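Local coordinates for uncharacterized protein PA2723 (PDB 6TCB) that is of unknown function but binds calcium, and pairs with a second copy of itself in its assembly, at residues His10-Phe18 against Leu41-Thr49; Ala69-Arg77 against Gly86-Leu94. One frame throughout, in Å; residues are numbered along the deposited sequence.

Interaction 1. Residues His10-Phe18 against Leu41-Thr49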
loop_
_atom_site.group_PDB
_atom_site.type_symbol
_atom_site.label_atom_id
_atom_site.label_comp_id
_atom_site.label_asym_id
_atom_site.label_seq_id
_atom_site.Cartn_x
_atom_site.Cartn_y
_atom_site.Cartn_z
ATOM N N HIS A 10 17.682 -2.463 -6.977
ATOM C CA HIS A 10 16.724 -2.666 -5.893
ATOM C C HIS A 10 15.910 -3.934 -6.091
ATOM O O HIS A 10 15.508 -4.555 -5.104
ATOM C CB HIS A 10 15.873 -1.419 -5.699
ATOM C CG HIS A 10 16.604 -0.345 -4.962
ATOM N ND1 HIS A 10 16.656 -0.301 -3.590
ATOM C CD2 HIS A 10 17.419 0.639 -5.405
ATOM C CE1 HIS A 10 17.420 0.713 -3.214
ATOM N NE2 HIS A 10 17.899 1.294 -4.296
ATOM N N LEU A 11 15.718 -4.373 -7.336
ATOM C CA LEU A 11 15.102 -5.678 -7.561
ATOM C C LEU A 11 15.972 -6.785 -6.980
ATOM O O LEU A 11 15.460 -7.750 -6.406
ATOM C CB LEU A 11 14.882 -5.909 -9.056
ATOM C CG LEU A 11 14.566 -7.336 -9.520
ATOM C CD1 LEU A 11 13.227 -7.799 -9.018
ATOM C CD2 LEU A 11 14.638 -7.431 -11.061
ATOM N N GLU A 12 17.293 -6.670 -7.124
ATOM C CA GLU A 12 18.177 -7.704 -6.594
ATOM C C GLU A 12 18.129 -7.735 -5.073
ATOM O O GLU A 12 18.159 -8.805 -4.461
ATOM C CB GLU A 12 19.596 -7.516 -7.129
ATOM C CG GLU A 12 19.704 -7.720 -8.639
ATOM C CD GLU A 12 19.294 -9.117 -9.082
ATOM O OE1 GLU A 12 19.417 -10.056 -8.269
ATOM O OE2 GLU A 12 18.836 -9.276 -10.236
ATOM N N ILE A 13 18.012 -6.571 -4.441
ATOM C CA ILE A 13 17.828 -6.537 -2.998
ATOM C C ILE A 13 16.503 -7.184 -2.612
ATOM O O ILE A 13 16.436 -8.036 -1.717
ATOM C CB ILE A 13 17.931 -5.093 -2.480
ATOM C CG1 ILE A 13 19.311 -4.517 -2.775
ATOM C CG2 ILE A 13 17.615 -5.085 -0.999
ATOM C CD1 ILE A 13 19.408 -3.016 -2.581
ATOM N N ALA A 14 15.422 -6.775 -3.278
ATOM C CA ALA A 14 14.119 -7.370 -3.028
ATOM C C ALA A 14 14.156 -8.884 -3.181
ATOM O O ALA A 14 13.623 -9.610 -2.340
ATOM C CB ALA A 14 13.086 -6.787 -3.993
ATOM N N LYS A 15 14.801 -9.383 -4.236
ATOM C CA LYS A 15 14.843 -10.827 -4.450
ATOM C C LYS A 15 15.514 -11.541 -3.284
ATOM O O LYS A 15 15.092 -12.639 -2.897
ATOM C CB LYS A 15 15.534 -11.137 -5.779
ATOM C CG LYS A 15 14.607 -10.887 -6.963
ATOM C CD LYS A 15 15.251 -11.011 -8.342
ATOM C CE LYS A 15 16.612 -11.674 -8.340
ATOM N NZ LYS A 15 17.089 -11.862 -9.746
ATOM N N ALA A 16 16.559 -10.940 -2.710
ATOM C CA ALA A 16 17.237 -11.586 -1.588
ATOM C C ALA A 16 16.306 -11.726 -0.395
ATOM O O ALA A 16 16.349 -12.731 0.325
ATOM C CB ALA A 16 18.482 -10.799 -1.182
ATOM N N LEU A 17 15.478 -10.719 -0.150
ATOM C CA LEU A 17 14.528 -10.791 0.948
ATOM C C LEU A 17 13.344 -11.679 0.596
ATOM O O LEU A 17 12.877 -12.469 1.428
ATOM C CB LEU A 17 14.057 -9.375 1.277
ATOM C CG LEU A 17 15.117 -8.540 1.992
ATOM C CD1 LEU A 17 14.867 -7.062 1.791
ATOM C CD2 LEU A 17 15.143 -8.875 3.476
ATOM N N PHE A 18 12.856 -11.566 -0.635
ATOM C CA PHE A 18 11.691 -12.334 -1.038
ATOM C C PHE A 18 11.993 -13.828 -1.021
ATOM O O PHE A 18 11.084 -14.642 -0.840
ATOM C CB PHE A 18 11.221 -11.923 -2.429
ATOM C CG PHE A 18 10.527 -10.578 -2.511
ATOM C CD1 PHE A 18 10.437 -9.703 -1.430
ATOM C CD2 PHE A 18 9.966 -10.201 -3.710
ATOM C CE1 PHE A 18 9.802 -8.488 -1.562
ATOM C CE2 PHE A 18 9.322 -9.000 -3.846
ATOM C CZ PHE A 18 9.242 -8.140 -2.768
ATOM N N LEU A 41 8.613 -5.005 -9.941
ATOM C CA LEU A 41 8.767 -6.300 -9.286
ATOM C C LEU A 41 7.849 -7.344 -9.914
ATOM O O LEU A 41 8.287 -8.439 -10.278
ATOM C CB LEU A 41 8.464 -6.162 -7.794
ATOM C CG LEU A 41 9.508 -5.413 -6.965
ATOM C CD1 LEU A 41 8.950 -5.155 -5.587
ATOM C CD2 LEU A 41 10.843 -6.153 -6.892
ATOM N N ASN A 42 6.570 -7.007 -10.078
ATOM C CA ASN A 42 5.619 -7.973 -10.623
ATOM C C ASN A 42 5.947 -8.324 -12.067
ATOM O O ASN A 42 5.867 -9.492 -12.457
ATOM C CB ASN A 42 4.187 -7.452 -10.467
ATOM C CG ASN A 42 3.665 -7.616 -9.047
ATOM O OD1 ASN A 42 3.424 -8.733 -8.588
ATOM N ND2 ASN A 42 3.502 -6.516 -8.343
ATOM N N ALA A 43 6.346 -7.340 -12.869
ATOM C CA ALA A 43 6.688 -7.632 -14.256
ATOM C C ALA A 43 7.898 -8.546 -14.362
ATOM O O ALA A 43 7.975 -9.364 -15.290
ATOM C CB ALA A 43 6.961 -6.327 -15.003
ATOM N N ARG A 44 8.856 -8.420 -13.435
ATOM C CA ARG A 44 10.083 -9.197 -13.455
ATOM C C ARG A 44 9.950 -10.525 -12.713
ATOM O O ARG A 44 10.966 -11.179 -12.448
ATOM C CB ARG A 44 11.247 -8.403 -12.851
ATOM C CG ARG A 44 11.503 -7.015 -13.414
ATOM C CD ARG A 44 11.918 -7.013 -14.871
ATOM N NE ARG A 44 12.673 -8.191 -15.280
ATOM C CZ ARG A 44 13.985 -8.343 -15.128
ATOM N NH1 ARG A 44 14.569 -9.455 -15.555
ATOM N NH2 ARG A 44 14.712 -7.398 -14.545
ATOM N N GLY A 45 8.732 -10.924 -12.346
ATOM C CA GLY A 45 8.486 -12.248 -11.815
ATOM C C GLY A 45 8.535 -12.371 -10.311
ATOM O O GLY A 45 8.585 -13.498 -9.798
ATOM N N GLN A 46 8.507 -11.261 -9.594
ATOM C CA GLN A 46 8.570 -11.230 -8.139
ATOM C C GLN A 46 7.229 -10.705 -7.648
ATOM O O GLN A 46 7.048 -9.497 -7.494
ATOM C CB GLN A 46 9.704 -10.320 -7.682
ATOM C CG GLN A 46 11.082 -10.824 -8.042
ATOM C CD GLN A 46 11.378 -12.172 -7.425
ATOM O OE1 GLN A 46 11.244 -12.360 -6.216
ATOM N NE2 GLN A 46 11.797 -13.116 -8.249
ATOM N N ALA A 47 6.290 -11.623 -7.408
ATOM C CA ALA A 47 4.942 -11.245 -7.007
ATOM C C ALA A 47 4.990 -10.430 -5.726
ATOM O O ALA A 47 5.570 -10.858 -4.725
ATOM C CB ALA A 47 4.103 -12.506 -6.790
ATOM N N SER A 48 4.380 -9.249 -5.762
ATOM C CA SER A 48 4.538 -8.289 -4.683
ATOM C C SER A 48 3.305 -7.422 -4.515
ATOM O O SER A 48 2.687 -6.998 -5.496
ATOM C CB SER A 48 5.744 -7.371 -4.971
ATOM O OG SER A 48 5.933 -6.416 -3.942
ATOM N N THR A 49 2.991 -7.144 -3.253
ATOM C CA THR A 49 1.984 -6.167 -2.857
ATOM C C THR A 49 2.680 -4.960 -2.241
ATOM O O THR A 49 3.528 -5.107 -1.355
ATOM C CB THR A 49 1.043 -6.785 -1.819
ATOM O OG1 THR A 49 0.446 -7.961 -2.372
ATOM C CG2 THR A 49 -0.054 -5.807 -1.420
HETATM O O HOH W 1 13.345 -14.159 -4.721
#
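A Schellman motif that ends helix 33-43 and turns the chain into strand 48-53 supplies one side of this contact, and helix 3-18 supplies the other. L41, in the last turn of its helix, meets L11 and A14: its CD2 lies 3.6 Å from L11 CD1 and 3.7 Å from A14 CB, the two leucines sliding past each other in opposite directions. L11 owes its reach to its first torsion, which sets CG opposite the backbone N (chi1 166°), and its other methyl, CD2, comes within 3.5 Å of NH2 of R44.

At the motif itself the backbone N of Q46 donates to L41 O and that of G45 to N42 O, with G45 at positive phi. Q46, just beyond, then turns to helix 3-18, its chain bent at chi2 (-60°). The side chains of Q46 and K15 cross at about a right angle, with Q46 CD 3.5 Å from K15 CG. Q46 OE1 comes to the edge of the F18 ring, 3.5 Å from F18 CD2; ring and amide planes are 27° apart. No direct hydrogen bond joins the segments. Instead one water donates both to Q46 OE1 and to the carbonyl O of K15, bridging them.

A14 CB rests over one face of F18, toward the rim. F18 CZ approaches L41 CD1 at 4.1 Å and S48 OG at 3.9 Å, a hydroxyl hydrogen-bonded to N38. Y24 and P62 bring the sheet against F18 as well. The whole is an apolar seam between two helices, edged by K15, R44 and Q46 and extended by a Schellman-capped helix-to-strand connection.

Interaction 2. Residues Ala69-Arg77 against Gly86-Leu94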
loop_
_atom_site.group_PDB
_atom_site.type_symbol
_atom_site.label_atom_id
_atom_site.label_comp_id
_atom_site.label_asym_id
_atom_site.label_seq_id
_atom_site.Cartn_x
_atom_site.Cartn_y
_atom_site.Cartn_z
ATOM N N ALA A 69 0.745 -9.136 9.521
ATOM C CA ALA A 69 1.984 -9.158 10.284
ATOM C C ALA A 69 2.896 -8.009 9.878
ATOM O O ALA A 69 3.577 -7.424 10.730
ATOM C CB ALA A 69 2.685 -10.500 10.109
ATOM N N VAL A 70 2.905 -7.651 8.588
ATOM C CA VAL A 70 3.674 -6.488 8.146
ATOM C C VAL A 70 3.129 -5.211 8.779
ATOM O O VAL A 70 3.893 -4.354 9.231
ATOM C CB VAL A 70 3.717 -6.415 6.609
ATOM C CG1 VAL A 70 4.436 -5.178 6.133
ATOM C CG2 VAL A 70 4.433 -7.636 6.063
ATOM N N ARG A 71 1.803 -5.063 8.824
ATOM C CA ARG A 71 1.214 -3.896 9.477
ATOM C C ARG A 71 1.562 -3.856 10.959
ATOM O O ARG A 71 1.908 -2.795 11.492
ATOM C CB ARG A 71 -0.302 -3.880 9.258
ATOM C CG ARG A 71 -0.990 -2.744 10.004
ATOM C CD ARG A 71 -2.447 -2.540 9.597
ATOM N NE ARG A 71 -3.221 -3.773 9.711
ATOM C CZ ARG A 71 -4.495 -3.911 9.351
ATOM N NH1 ARG A 71 -5.180 -2.894 8.844
ATOM N NH2 ARG A 71 -5.074 -5.092 9.489
ATOM N N ALA A 72 1.495 -4.995 11.646
ATOM C CA ALA A 72 1.902 -5.006 13.047
ATOM C C ALA A 72 3.359 -4.581 13.187
ATOM O O ALA A 72 3.717 -3.837 14.110
ATOM C CB ALA A 72 1.683 -6.390 13.659
ATOM N N THR A 73 4.215 -5.044 12.272
ATOM C CA THR A 73 5.625 -4.667 12.292
ATOM C C THR A 73 5.781 -3.157 12.136
ATOM O O THR A 73 6.614 -2.540 12.815
ATOM C CB THR A 73 6.372 -5.440 11.195
ATOM O OG1 THR A 73 6.218 -6.862 11.393
ATOM C CG2 THR A 73 7.867 -5.123 11.188
ATOM N N ALA A 74 4.971 -2.539 11.268
ATOM C CA ALA A 74 5.084 -1.102 11.043
ATOM C C ALA A 74 4.772 -0.311 12.303
ATOM O O ALA A 74 5.346 0.762 12.521
ATOM C CB ALA A 74 4.141 -0.682 9.916
ATOM N N ARG A 75 3.850 -0.806 13.134
ATOM C CA ARG A 75 3.542 -0.116 14.387
ATOM C C ARG A 75 4.771 -0.065 15.285
ATOM O O ARG A 75 5.087 0.976 15.877
ATOM C CB ARG A 75 2.376 -0.814 15.096
ATOM C CG ARG A 75 1.089 -0.812 14.287
ATOM C CD ARG A 75 -0.075 -1.417 15.049
ATOM N NE ARG A 75 -1.299 -1.393 14.253
ATOM C CZ ARG A 75 -1.946 -2.470 13.811
ATOM N NH1 ARG A 75 -1.507 -3.696 14.079
ATOM N NH2 ARG A 75 -3.056 -2.309 13.102
ATOM N N ALA A 76 5.493 -1.174 15.377
ATOM C CA ALA A 76 6.711 -1.201 16.175
ATOM C C ALA A 76 7.811 -0.360 15.546
ATOM O O ALA A 76 8.528 0.359 16.249
ATOM C CB ALA A 76 7.189 -2.646 16.332
ATOM N N ARG A 77 7.975 -0.456 14.226
ATOM C CA ARG A 77 8.943 0.375 13.524
ATOM C C ARG A 77 8.701 1.853 13.800
ATOM O O ARG A 77 9.651 2.620 13.979
ATOM C CB ARG A 77 8.840 0.091 12.021
ATOM C CG ARG A 77 9.372 -1.266 11.585
ATOM C CD ARG A 77 9.000 -1.592 10.163
ATOM N NE ARG A 77 9.458 -0.584 9.210
ATOM C CZ ARG A 77 10.659 -0.565 8.641
ATOM N NH1 ARG A 77 11.558 -1.490 8.940
ATOM N NH2 ARG A 77 10.957 0.387 7.769
ATOM N N GLY A 86 17.862 4.131 13.523
ATOM C CA GLY A 86 17.986 4.209 12.082
ATOM C C GLY A 86 17.265 3.076 11.380
ATOM O O GLY A 86 16.978 2.029 11.961
ATOM N N GLU A 87 16.988 3.286 10.086
ATOM C CA GLU A 87 16.126 2.363 9.353
ATOM C C GLU A 87 16.689 0.942 9.350
ATOM O O GLU A 87 15.927 -0.026 9.398
ATOM C CB GLU A 87 15.885 2.857 7.921
ATOM C CG GLU A 87 15.142 4.196 7.801
ATOM C CD GLU A 87 13.685 4.159 8.273
ATOM O OE1 GLU A 87 12.907 3.273 7.846
ATOM O OE2 GLU A 87 13.306 5.045 9.066
ATOM N N ASP A 88 18.015 0.785 9.290
ATOM C CA ASP A 88 18.596 -0.556 9.198
ATOM C C ASP A 88 18.537 -1.335 10.511
ATOM O O ASP A 88 18.772 -2.553 10.501
ATOM C CB ASP A 88 20.038 -0.469 8.685
ATOM N N ALA A 89 18.214 -0.676 11.623
ATOM C CA ALA A 89 18.020 -1.335 12.905
ATOM C C ALA A 89 16.550 -1.590 13.212
ATOM O O ALA A 89 16.242 -2.234 14.218
ATOM C CB ALA A 89 18.648 -0.499 14.027
ATOM N N LEU A 90 15.635 -1.116 12.364
ATOM C CA LEU A 90 14.223 -1.333 12.635
ATOM C C LEU A 90 13.828 -2.757 12.270
ATOM O O LEU A 90 14.418 -3.360 11.370
ATOM C CB LEU A 90 13.368 -0.369 11.825
ATOM C CG LEU A 90 13.626 1.111 12.079
ATOM C CD1 LEU A 90 12.770 1.932 11.124
ATOM C CD2 LEU A 90 13.355 1.525 13.511
ATOM N N PRO A 91 12.825 -3.305 12.949
ATOM C CA PRO A 91 12.407 -4.680 12.660
ATOM C C PRO A 91 11.917 -4.834 11.230
ATOM O O PRO A 91 11.242 -3.958 10.679
ATOM C CB PRO A 91 11.268 -4.934 13.656
ATOM C CG PRO A 91 11.418 -3.887 14.690
ATOM C CD PRO A 91 12.090 -2.713 14.079
ATOM N N VAL A 92 12.264 -5.969 10.645
ATOM C CA VAL A 92 11.821 -6.333 9.302
ATOM C C VAL A 92 10.482 -7.054 9.350
ATOM O O VAL A 92 9.579 -6.764 8.561
ATOM C CB VAL A 92 12.904 -7.175 8.602
ATOM C CG1 VAL A 92 12.367 -7.742 7.300
ATOM C CG2 VAL A 92 14.143 -6.332 8.347
ATOM N N LEU A 93 10.322 -7.993 10.277
ATOM C CA LEU A 93 9.068 -8.726 10.424
ATOM C C LEU A 93 9.041 -9.270 11.841
ATOM O O LEU A 93 9.924 -10.047 12.209
ATOM C CB LEU A 93 8.997 -9.857 9.409
ATOM C CG LEU A 93 7.667 -10.603 9.311
ATOM C CD1 LEU A 93 6.579 -9.677 8.809
ATOM C CD2 LEU A 93 7.814 -11.826 8.410
ATOM N N LEU A 94 8.058 -8.861 12.633
ATOM C CA LEU A 94 8.002 -9.295 14.022
ATOM C C LEU A 94 7.892 -10.807 14.152
ATOM O O LEU A 94 7.366 -11.486 13.269
ATOM C CB LEU A 94 6.828 -8.641 14.734
ATOM C CG LEU A 94 6.975 -7.129 14.914
ATOM C CD1 LEU A 94 5.718 -6.609 15.581
ATOM C CD2 LEU A 94 8.212 -6.758 15.715
ATOM O OXT LEU A 94 8.340 -11.367 15.155
HETATM O O HOH W 2 14.058 -0.960 7.590
#
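The guanidinium of R77 has L90 CD1 over one face, 4.0 Å above the plane and displaced toward the rim, while the carbonyl O of P91 and a water lie in plane at its edge. R77 NH1 makes both edge bonds: it donates to P91 O at 3.0 Å in a nearly straight bond (165°), although it stands well above the plane of that carbonyl, and it donates to the water, which in turn donates to the carbonyl O of E87. The bend at chi3 (57°) turns the guanidinium of R77 to P91.

E87 meets the same group through a long salt bridge, E87 OE1 to R77 NH2 at 3.5 Å, with the carboxylate plane turned 71° from the guanidinium. Its other oxygen pairs with R81, and NE of R77 is held by D57, while W25 makes a cation-pi contact with the arginine.

One helical turn back, T73 repeats the principle with a hydroxyl. T73 OG1 donates to A69 O at 2.8 Å and accepts, almost linearly, from the backbone N of L94 at 3.0 Å. A69 O thus receives both OG1 and the backbone N of T73, from opposite faces of its carbonyl plane. A69 sits beside D66 and D68, which bind calcium, though not in this chain of the model. The terminal residues pack by carbon: L93 CD1 lies 4.0 Å from V70 CG2, and L94 places its methyls beside A72 and A76.

Two side chains of helix 67-82 therefore tie down the backbone of the C-terminal tail at P91 and L94. The NE bridge to D57 and the NH1 bonds together fix the rotation of the guanidinium, and the carboxylates of D57 and E87 probably offset the charge of R77 and nearby R81.

How the interactions relate
Interaction 1 is complete before interaction 2 begins along the chain, so the two follow one another in series. They occupy opposite sides of the chain's centre, with their own centres 19 Å apart and nearest atoms about 5 Å apart, without touching. Between them runs the three-stranded antiparallel sheet: strand 48-53 starts within interaction 1, and its L51 and L53 pack against helix 67-82 of interaction 2. Strand 24-25 likewise offers Y24 to interaction 1 and W25 to interaction 2. T49 of interaction 1 bonds R71 of the second subunit, and R71 of interaction 2 bonds C65 O there, so each contact lies at, or next to, the interface with that subunit.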